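Local coordinates for putative peptide ABC-transport system periplasmic peptide-binding protein (Campylobacter jejuni, PDB 4OEV) that binds nickel(II) outside the cytoplasm as the extracytoplasmic nickel-binding protein of an ABC-type importer, at residues E89-P94 against V102-I107; E206-K211 against N223-D228; F231-E236 against D461-Y466. All coordinates share one frame; numbering follows the deposited sequence.

Contact 1: residues E89-P94 against V102-I107; sequences EAFKNP and VNFEDI
The two backbones come closest at Lys-92 and Glu-105, whose CA atoms are 5.1 Å apart, where the last part of helix 81-92 passes a type I beta turn from Phe-104 to Ile-107. The rings of Phe-91 and Phe-104 form an edge-to-face pair. Their centroids are 4.8 Å apart and their planes lie at 57°. The Phe-91 ring presents its CD2 corner, which stands 3.5 Å above the middle of the Phe-104 ring. CB of Phe-91 adds an off-centre CH-pi contact to the same ring. Both residues share the same first torsion (chi1 -57° and -62°, CG anti to the carbonyl carbon), which goes with the two side chains running side by side in the same direction. The contact closes the turn-back of the chain between helix 81-92 and strand 107-114, an outermost strand of an antiparallel four-stranded sheet in this family 5 solute-binding protein. Phe-129 packs on both Phe-104 and Ile-107. Lys-92 stretches along the 104-107 turn. Its CB lies 3.3 Å from Phe-104 O, and its CD packs on Ile-107 CB at 4.0 Å. At the end of the side chain, Lys-92 NZ gives a hydrogen bond of 3.1 Å to Ile-107 O, reaching the oxygen from above the carbonyl plane.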
loop_
_atom_site.group_PDB
_atom_site.type_symbol
_atom_site.label_atom_id
_atom_site.label_comp_id
_atom_site.label_asym_id
_atom_site.label_seq_id
_atom_site.Cartn_x
_atom_site.Cartn_y
_atom_site.Cartn_z
ATOM N N GLU A 89 -7.060 20.544 -7.513
ATOM C CA GLU A 89 -6.718 21.648 -6.635
ATOM C C GLU A 89 -6.920 21.287 -5.167
ATOM O O GLU A 89 -6.135 21.722 -4.287
ATOM C CB GLU A 89 -7.535 22.879 -7.027
ATOM C CG GLU A 89 -7.010 23.430 -8.301
ATOM C CD GLU A 89 -7.756 24.671 -8.796
ATOM O OE1 GLU A 89 -8.792 25.073 -8.219
ATOM O OE2 GLU A 89 -7.255 25.234 -9.770
ATOM N N ALA A 90 -7.909 20.431 -4.922
ATOM C CA ALA A 90 -8.237 20.008 -3.578
ATOM C C ALA A 90 -7.108 19.172 -2.964
ATOM O O ALA A 90 -6.775 19.404 -1.816
ATOM C CB ALA A 90 -9.543 19.209 -3.556
ATOM N N PHE A 91 -6.515 18.264 -3.745
ATOM C CA PHE A 91 -5.426 17.378 -3.308
ATOM C C PHE A 91 -4.144 18.172 -3.036
ATOM O O PHE A 91 -3.341 17.791 -2.193
ATOM C CB PHE A 91 -5.136 16.322 -4.361
ATOM C CG PHE A 91 -6.351 15.458 -4.729
ATOM C CD1 PHE A 91 -7.381 15.213 -3.814
ATOM C CD2 PHE A 91 -6.455 14.926 -5.998
ATOM C CE1 PHE A 91 -8.469 14.393 -4.142
ATOM C CE2 PHE A 91 -7.569 14.125 -6.364
ATOM C CZ PHE A 91 -8.578 13.872 -5.431
ATOM N N LYS A 92 -3.938 19.282 -3.744
ATOM C CA LYS A 92 -2.673 19.989 -3.548
ATOM C C LYS A 92 -2.825 21.200 -2.659
ATOM O O LYS A 92 -1.850 21.889 -2.411
ATOM C CB LYS A 92 -2.060 20.411 -4.874
ATOM C CG LYS A 92 -2.872 21.474 -5.650
ATOM C CD LYS A 92 -2.087 21.974 -6.847
ATOM C CE LYS A 92 -2.757 23.219 -7.491
ATOM N NZ LYS A 92 -1.799 24.378 -7.565
ATOM N N ASN A 93 -4.031 21.453 -2.157
ATOM C CA ASN A 93 -4.237 22.531 -1.180
ATOM C C ASN A 93 -3.765 22.082 0.178
ATOM O O ASN A 93 -4.290 21.099 0.724
ATOM C CB ASN A 93 -5.714 22.953 -1.142
ATOM C CG ASN A 93 -5.955 24.223 -0.347
ATOM O OD1 ASN A 93 -5.341 24.450 0.700
ATOM N ND2 ASN A 93 -6.837 25.081 -0.861
ATOM N N PRO A 94 -2.743 22.774 0.732
ATOM C CA PRO A 94 -2.193 22.311 2.010
ATOM C C PRO A 94 -3.218 22.286 3.150
ATOM O O PRO A 94 -3.116 21.450 4.050
ATOM C CB PRO A 94 -1.082 23.353 2.322
ATOM C CG PRO A 94 -0.714 23.957 0.997
ATOM C CD PRO A 94 -2.041 23.973 0.223
ATOM N N VAL A 102 1.528 14.713 -2.137
ATOM C CA VAL A 102 2.801 14.642 -2.860
ATOM C C VAL A 102 2.606 14.159 -4.303
ATOM O O VAL A 102 3.526 14.261 -5.123
ATOM C CB VAL A 102 3.835 13.718 -2.104
ATOM C CG1 VAL A 102 4.199 14.334 -0.764
ATOM C CG2 VAL A 102 3.241 12.302 -1.938
ATOM N N ASN A 103 1.410 13.637 -4.631
ATOM C CA ASN A 103 1.126 13.192 -5.978
ATOM C C ASN A 103 0.624 14.375 -6.817
ATOM O O ASN A 103 0.515 14.248 -8.061
ATOM C CB ASN A 103 0.081 12.060 -6.040
ATOM C CG ASN A 103 0.579 10.778 -5.370
ATOM O OD1 ASN A 103 1.610 10.777 -4.733
ATOM N ND2 ASN A 103 -0.141 9.690 -5.566
ATOM N N PHE A 104 0.229 15.453 -6.138
ATOM C CA PHE A 104 -0.340 16.633 -6.850
ATOM C C PHE A 104 0.309 17.977 -6.586
ATOM O O PHE A 104 -0.111 18.977 -7.189
ATOM C CB PHE A 104 -1.832 16.734 -6.526
ATOM C CG PHE A 104 -2.602 15.548 -6.999
ATOM C CD1 PHE A 104 -2.637 14.379 -6.234
ATOM C CD2 PHE A 104 -3.231 15.551 -8.231
ATOM C CE1 PHE A 104 -3.309 13.253 -6.691
ATOM C CE2 PHE A 104 -3.933 14.423 -8.685
ATOM C CZ PHE A 104 -3.965 13.274 -7.919
ATOM N N GLU A 105 1.341 18.021 -5.730
ATOM C CA GLU A 105 2.009 19.283 -5.374
ATOM C C GLU A 105 2.677 19.928 -6.565
ATOM O O GLU A 105 2.951 21.135 -6.581
ATOM C CB GLU A 105 3.074 19.067 -4.277
ATOM C CG GLU A 105 4.183 18.082 -4.716
ATOM C CD GLU A 105 5.230 17.850 -3.633
ATOM O OE1 GLU A 105 5.266 18.704 -2.716
ATOM O OE2 GLU A 105 5.936 16.786 -3.647
ATOM N N ASP A 106 2.960 19.115 -7.566
ATOM C CA ASP A 106 3.704 19.567 -8.711
ATOM C C ASP A 106 2.833 20.201 -9.820
ATOM O O ASP A 106 3.333 20.574 -10.888
ATOM C CB ASP A 106 4.467 18.393 -9.265
ATOM C CG ASP A 106 5.349 18.780 -10.410
ATOM O OD1 ASP A 106 6.024 19.830 -10.310
ATOM O OD2 ASP A 106 5.259 18.095 -11.450
ATOM N N ILE A 107 1.548 20.366 -9.542
ATOM C CA ILE A 107 0.633 20.990 -10.498
ATOM C C ILE A 107 0.675 22.494 -10.345
ATOM O O ILE A 107 0.416 23.018 -9.255
ATOM C CB ILE A 107 -0.777 20.500 -10.277
ATOM C CG1 ILE A 107 -0.814 19.024 -10.606
ATOM C CG2 ILE A 107 -1.797 21.309 -11.178
ATOM C CD1 ILE A 107 -1.938 18.364 -10.018
#

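Contact 2: residues E206-K211 against N223-D228; sequences ELKNGK and NIFKND
NZ of Lys-208 is gripped by two oxygens of segment 223-228. It makes a salt bridge of 2.7 Å with Asp-228 OD1 and a hydrogen bond, also 2.7 Å, to Ile-224 O. The carboxylate oxygen uses its anti lone pair, away from OD2. The carbonyl is met nearly head-on, with a C=O...N angle of 168°. Asp-228 OD2 accepts from the backbone N of Asn-230, which ties the carboxylate to its own loop. The Lys-208 chain bends at chi2 (-77°) and is extended beyond, and this carries it past the Phe-225 ring in the opposite direction. Its CE lies 3.8 Å from Phe-225 CE1. Leu-207 crosses Phe-225 at about a right angle. Leu-207 CB is 3.8 Å from Phe-225 CE1, and Leu-207 CD1 is equally near Phe-225 CZ. The contact joins the end of helix 200-208 to the short helix 223-226. The first helix stops in a Schellman motif, with Gly-210 at C-prime, Lys-211 N bonded to Glu-206 O and Gly-210 N to Leu-207 O. Asn-209 OD1 adds an Asx turn by accepting from Lys-211 N. One ammonium thus links the Ile-224 carbonyl with the Asp-228 carboxylate, whose negative charge probably offsets that of the lysine at the protein surface.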
loop_
_atom_site.group_PDB
_atom_site.type_symbol
_atom_site.label_atom_id
_atom_site.label_comp_id
_atom_site.label_asym_id
_atom_site.label_seq_id
_atom_site.Cartn_x
_atom_site.Cartn_y
_atom_site.Cartn_z
ATOM N N GLU A 206 -15.594 -17.362 9.011
ATOM C CA GLU A 206 -16.790 -16.807 8.421
ATOM C C GLU A 206 -16.974 -17.308 6.993
ATOM O O GLU A 206 -18.108 -17.416 6.501
ATOM C CB GLU A 206 -16.773 -15.276 8.501
ATOM C CG GLU A 206 -16.937 -14.816 9.945
ATOM C CD GLU A 206 -17.503 -13.428 10.101
ATOM O OE1 GLU A 206 -18.015 -12.847 9.117
ATOM O OE2 GLU A 206 -17.454 -12.918 11.236
ATOM N N LEU A 207 -15.891 -17.663 6.323
ATOM C CA LEU A 207 -16.050 -18.374 5.066
ATOM C C LEU A 207 -16.746 -19.696 5.346
ATOM O O LEU A 207 -17.760 -20.027 4.729
ATOM C CB LEU A 207 -14.704 -18.626 4.388
ATOM C CG LEU A 207 -14.144 -17.409 3.650
ATOM C CD1 LEU A 207 -12.662 -17.598 3.295
ATOM C CD2 LEU A 207 -15.000 -17.137 2.413
ATOM N N LYS A 208 -16.219 -20.424 6.334
ATOM C CA LYS A 208 -16.737 -21.750 6.655
ATOM C C LYS A 208 -18.179 -21.753 7.103
ATOM O O LYS A 208 -18.938 -22.624 6.694
ATOM C CB LYS A 208 -15.854 -22.389 7.729
ATOM C CG LYS A 208 -14.542 -22.901 7.191
ATOM C CD LYS A 208 -14.727 -24.243 6.444
ATOM C CE LYS A 208 -13.376 -24.771 5.937
ATOM N NZ LYS A 208 -13.418 -26.131 5.315
ATOM N N ASN A 209 -18.610 -20.785 7.901
ATOM C CA ASN A 209 -20.010 -20.813 8.335
ATOM C C ASN A 209 -20.946 -19.951 7.453
ATOM O O ASN A 209 -22.087 -19.676 7.829
ATOM C CB ASN A 209 -20.112 -20.407 9.809
ATOM C CG ASN A 209 -19.727 -18.967 10.064
ATOM O OD1 ASN A 209 -19.744 -18.125 9.170
ATOM N ND2 ASN A 209 -19.344 -18.682 11.302
ATOM N N GLY A 210 -20.452 -19.539 6.287
ATOM C CA GLY A 210 -21.264 -18.857 5.287
ATOM C C GLY A 210 -21.643 -17.426 5.584
ATOM O O GLY A 210 -22.597 -16.900 5.007
ATOM N N LYS A 211 -20.902 -16.786 6.479
ATOM C CA LYS A 211 -21.175 -15.384 6.811
ATOM C C LYS A 211 -20.576 -14.400 5.795
ATOM O O LYS A 211 -21.002 -13.233 5.704
ATOM C CB LYS A 211 -20.643 -15.081 8.208
ATOM C CG LYS A 211 -21.609 -15.418 9.329
ATOM C CD LYS A 211 -20.870 -15.477 10.666
ATOM C CE LYS A 211 -21.830 -15.372 11.831
ATOM N NZ LYS A 211 -21.931 -13.920 12.166
ATOM N N ASN A 223 -4.818 -24.630 4.651
ATOM C CA ASN A 223 -5.063 -26.062 4.700
ATOM C C ASN A 223 -6.532 -26.403 4.959
ATOM O O ASN A 223 -7.019 -27.430 4.486
ATOM C CB ASN A 223 -4.188 -26.743 5.773
ATOM C CG ASN A 223 -2.731 -26.875 5.358
ATOM O OD1 ASN A 223 -2.311 -26.349 4.323
ATOM N ND2 ASN A 223 -1.947 -27.622 6.167
ATOM N N ILE A 224 -7.258 -25.575 5.701
ATOM C CA ILE A 224 -8.643 -25.953 5.922
ATOM C C ILE A 224 -9.561 -25.630 4.727
ATOM O O ILE A 224 -10.753 -25.924 4.808
ATOM C CB ILE A 224 -9.231 -25.313 7.184
ATOM C CG1 ILE A 224 -9.392 -23.804 6.992
ATOM C CG2 ILE A 224 -8.349 -25.622 8.389
ATOM C CD1 ILE A 224 -10.274 -23.169 8.049
ATOM N N PHE A 225 -9.012 -25.052 3.642
ATOM C CA PHE A 225 -9.799 -24.801 2.404
ATOM C C PHE A 225 -9.361 -25.656 1.197
ATOM O O PHE A 225 -10.151 -25.868 0.261
ATOM C CB PHE A 225 -9.733 -23.309 2.012
ATOM C CG PHE A 225 -10.441 -22.431 2.980
ATOM C CD1 PHE A 225 -11.822 -22.396 3.018
ATOM C CD2 PHE A 225 -9.716 -21.703 3.931
ATOM C CE1 PHE A 225 -12.486 -21.624 3.957
ATOM C CE2 PHE A 225 -10.376 -20.921 4.871
ATOM C CZ PHE A 225 -11.746 -20.886 4.901
ATOM N N LYS A 226 -8.116 -26.146 1.202
ATOM C CA LYS A 226 -7.581 -26.872 0.038
ATOM C C LYS A 226 -8.363 -28.133 -0.293
ATOM O O LYS A 226 -8.356 -28.564 -1.443
ATOM C CB LYS A 226 -6.124 -27.261 0.256
ATOM C CG LYS A 226 -5.106 -26.114 0.111
ATOM C CD LYS A 226 -3.776 -26.519 0.798
ATOM C CE LYS A 226 -2.579 -26.554 -0.151
ATOM N NZ LYS A 226 -1.549 -25.513 0.259
ATOM N N ASN A 227 -9.040 -28.733 0.689
ATOM C CA ASN A 227 -9.792 -29.955 0.393
ATOM C C ASN A 227 -11.316 -29.776 0.505
ATOM O O ASN A 227 -12.067 -30.752 0.607
ATOM C CB ASN A 227 -9.337 -31.106 1.308
ATOM C CG ASN A 227 -9.316 -32.407 0.578
ATOM O OD1 ASN A 227 -8.751 -32.488 -0.516
ATOM N ND2 ASN A 227 -10.005 -33.424 1.117
ATOM N N ASP A 228 -11.757 -28.520 0.506
ATOM C CA ASP A 228 -13.165 -28.175 0.619
ATOM C C ASP A 228 -13.685 -27.715 -0.735
ATOM O O ASP A 228 -13.379 -26.608 -1.206
ATOM C CB ASP A 228 -13.372 -27.068 1.673
ATOM C CG ASP A 228 -14.851 -26.866 2.059
ATOM O OD1 ASP A 228 -15.091 -26.367 3.174
ATOM O OD2 ASP A 228 -15.775 -27.178 1.265
#

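Contact 3: residues F231-E236 against D461-Y466; sequences FGILRE and DFALVY
Tyr-466 lays one face of its ring over Gly-232. The glycine CA sits 3.8 Å from the ring centroid in a CH-pi contact, displaced toward the rim. Chi1 of 61° places CG between the backbone N and the carbonyl carbon, which swings the ring across the neighbouring strand. Leu-234 crosses Tyr-466 at a slant, with Leu-234 CG 3.9 Å from Tyr-466 CE1. A water in the ring plane is hydrogen-bonded to Tyr-466 OH and weakly to Ile-233 O. Beyond Leu-234, on the same face of the sheet, Leu-464 and Glu-236 point the same way side by side. The opposite face carries Ile-233, Ala-463 and Val-465, with Ile-233 CG2 4.0 Å from Ala-463 CB. Phe-225 of helix 223-226 touches Ile-233 and Val-465 there. Strand 231-236 and strand 454-467 are antiparallel neighbours in the sheet. Gly-232, Leu-234 and Glu-236 form hydrogen-bonded pairs with Tyr-466, Leu-464 and Phe-462, as in the 2.8 Å bond from Gly-232 N to Tyr-466 O. At the far end, Arg-235 bends at chi3 (-61°) and brings NH1 to Asp-461 OD2, 2.9 Å away, in a salt bridge. The oxygen lies at the guanidinium edge, while the guanidinium and carboxylate planes stand 83° apart. Lys-237 also pairs with OD2, and Arg-235 has a cation-pi partner in Tyr-279. Two positive groups thus share one carboxylate oxygen, which would favour the ionised form of Asp-461.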
loop_
_atom_site.group_PDB
_atom_site.type_symbol
_atom_site.label_atom_id
_atom_site.label_comp_id
_atom_site.label_asym_id
_atom_site.label_seq_id
_atom_site.Cartn_x
_atom_site.Cartn_y
_atom_site.Cartn_z
ATOM N N PHE A 231 -15.216 -24.208 -1.870
ATOM C CA PHE A 231 -14.405 -23.022 -2.072
ATOM C C PHE A 231 -13.372 -23.178 -3.171
ATOM O O PHE A 231 -12.888 -24.275 -3.431
ATOM C CB PHE A 231 -13.686 -22.635 -0.767
ATOM C CG PHE A 231 -14.625 -22.389 0.365
ATOM C CD1 PHE A 231 -15.216 -21.148 0.520
ATOM C CD2 PHE A 231 -14.950 -23.414 1.252
ATOM C CE1 PHE A 231 -16.093 -20.908 1.562
ATOM C CE2 PHE A 231 -15.845 -23.185 2.288
ATOM C CZ PHE A 231 -16.414 -21.921 2.441
ATOM N N GLY A 232 -13.053 -22.051 -3.810
ATOM C CA GLY A 232 -11.920 -21.964 -4.711
ATOM C C GLY A 232 -10.792 -21.157 -4.065
ATOM O O GLY A 232 -11.015 -20.465 -3.082
ATOM N N ILE A 233 -9.573 -21.285 -4.579
ATOM C CA ILE A 233 -8.437 -20.499 -4.079
ATOM C C ILE A 233 -7.676 -19.933 -5.265
ATOM O O ILE A 233 -7.086 -20.681 -6.037
ATOM C CB ILE A 233 -7.474 -21.339 -3.221
ATOM C CG1 ILE A 233 -8.233 -22.028 -2.087
ATOM C CG2 ILE A 233 -6.365 -20.444 -2.676
ATOM C CD1 ILE A 233 -7.430 -23.128 -1.371
ATOM N N LEU A 234 -7.711 -18.619 -5.424
ATOM C CA LEU A 234 -6.999 -17.939 -6.487
ATOM C C LEU A 234 -5.690 -17.398 -5.950
ATOM O O LEU A 234 -5.724 -16.581 -5.025
ATOM C CB LEU A 234 -7.803 -16.775 -7.030
ATOM C CG LEU A 234 -8.671 -17.067 -8.234
ATOM C CD1 LEU A 234 -9.476 -15.821 -8.439
ATOM C CD2 LEU A 234 -7.824 -17.409 -9.448
ATOM N N ARG A 235 -4.565 -17.839 -6.517
ATOM C CA ARG A 235 -3.250 -17.324 -6.118
ATOM C C ARG A 235 -2.985 -16.033 -6.832
ATOM O O ARG A 235 -3.034 -16.010 -8.056
ATOM C CB ARG A 235 -2.119 -18.287 -6.454
ATOM C CG ARG A 235 -0.748 -17.611 -6.261
ATOM C CD ARG A 235 0.405 -18.512 -6.641
ATOM N NE ARG A 235 0.468 -19.736 -5.853
ATOM C CZ ARG A 235 1.434 -20.026 -4.977
ATOM N NH1 ARG A 235 2.412 -19.161 -4.758
ATOM N NH2 ARG A 235 1.432 -21.194 -4.323
ATOM N N GLU A 236 -2.713 -14.965 -6.089
ATOM C CA GLU A 236 -2.497 -13.638 -6.700
ATOM C C GLU A 236 -1.066 -13.165 -6.422
ATOM O O GLU A 236 -0.612 -13.245 -5.285
ATOM C CB GLU A 236 -3.505 -12.633 -6.155
ATOM C CG GLU A 236 -4.940 -13.097 -6.343
ATOM C CD GLU A 236 -5.820 -12.038 -6.986
ATOM O OE1 GLU A 236 -5.323 -11.296 -7.866
ATOM O OE2 GLU A 236 -7.015 -11.939 -6.611
ATOM N N ASP A 461 2.750 -13.630 -2.126
ATOM C CA ASP A 461 1.565 -13.914 -2.926
ATOM C C ASP A 461 0.376 -13.853 -1.993
ATOM O O ASP A 461 0.510 -14.007 -0.777
ATOM C CB ASP A 461 1.597 -15.281 -3.590
ATOM C CG ASP A 461 2.437 -15.311 -4.807
ATOM O OD1 ASP A 461 2.986 -14.254 -5.154
ATOM O OD2 ASP A 461 2.521 -16.387 -5.439
ATOM N N PHE A 462 -0.802 -13.669 -2.569
ATOM C CA PHE A 462 -2.000 -13.652 -1.756
ATOM C C PHE A 462 -2.906 -14.768 -2.196
ATOM O O PHE A 462 -2.933 -15.134 -3.370
ATOM C CB PHE A 462 -2.712 -12.292 -1.840
ATOM C CG PHE A 462 -2.069 -11.249 -0.976
ATOM C CD1 PHE A 462 -2.418 -11.145 0.361
ATOM C CD2 PHE A 462 -1.121 -10.395 -1.493
ATOM C CE1 PHE A 462 -1.804 -10.216 1.208
ATOM C CE2 PHE A 462 -0.491 -9.446 -0.647
ATOM C CZ PHE A 462 -0.843 -9.353 0.684
ATOM N N ALA A 463 -3.642 -15.308 -1.233
ATOM C CA ALA A 463 -4.609 -16.345 -1.529
ATOM C C ALA A 463 -6.011 -15.777 -1.368
ATOM O O ALA A 463 -6.452 -15.501 -0.249
ATOM C CB ALA A 463 -4.388 -17.594 -0.594
ATOM N N LEU A 464 -6.700 -15.575 -2.494
ATOM C CA LEU A 464 -8.098 -15.184 -2.447
ATOM C C LEU A 464 -8.955 -16.417 -2.297
ATOM O O LEU A 464 -9.064 -17.249 -3.222
ATOM C CB LEU A 464 -8.510 -14.385 -3.706
ATOM C CG LEU A 464 -10.005 -14.059 -3.825
ATOM C CD1 LEU A 464 -10.576 -13.451 -2.549
ATOM C CD2 LEU A 464 -10.213 -13.107 -5.032
ATOM N N VAL A 465 -9.591 -16.547 -1.146
ATOM C CA VAL A 465 -10.415 -17.737 -0.962
ATOM C C VAL A 465 -11.881 -17.400 -1.149
ATOM O O VAL A 465 -12.402 -16.488 -0.509
ATOM C CB VAL A 465 -10.245 -18.383 0.398
ATOM C CG1 VAL A 465 -11.121 -19.612 0.467
ATOM C CG2 VAL A 465 -8.779 -18.742 0.645
ATOM N N TYR A 466 -12.561 -18.126 -2.004
ATOM C CA TYR A 466 -13.912 -17.675 -2.340
ATOM C C TYR A 466 -14.942 -18.805 -2.438
ATOM O O TYR A 466 -14.696 -19.891 -2.988
ATOM C CB TYR A 466 -13.880 -16.851 -3.664
ATOM C CG TYR A 466 -13.385 -17.671 -4.850
ATOM C CD1 TYR A 466 -12.015 -17.772 -5.131
ATOM C CD2 TYR A 466 -14.268 -18.378 -5.644
ATOM C CE1 TYR A 466 -11.563 -18.566 -6.176
ATOM C CE2 TYR A 466 -13.823 -19.163 -6.705
ATOM C CZ TYR A 466 -12.463 -19.233 -6.959
ATOM O OH TYR A 466 -12.017 -20.013 -7.993
HETATM O O HOH W 1 -9.113 -20.751 -8.168
#

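From the N terminus, contact 1 comes first and closes a short loop between helix 81-92 and strand 107-114. Contact 2 follows in series and closes another local loop, which includes strand 214-216. Contact 3 opens just after it, where strand 231-236 follows helix 223-226. It closes across 224 residues by pairing with strand 454-467. No contact nests in or crosses another. Contacts 2 and 3 touch: Leu-207 and Phe-225 pack on Phe-231 and Val-465, and so two helices are set against the sheet. Contact 1 lies on the opposite side of the chain's centre, its nearest atoms about 31 Å from contact 2 and about 20 Å from contact 3.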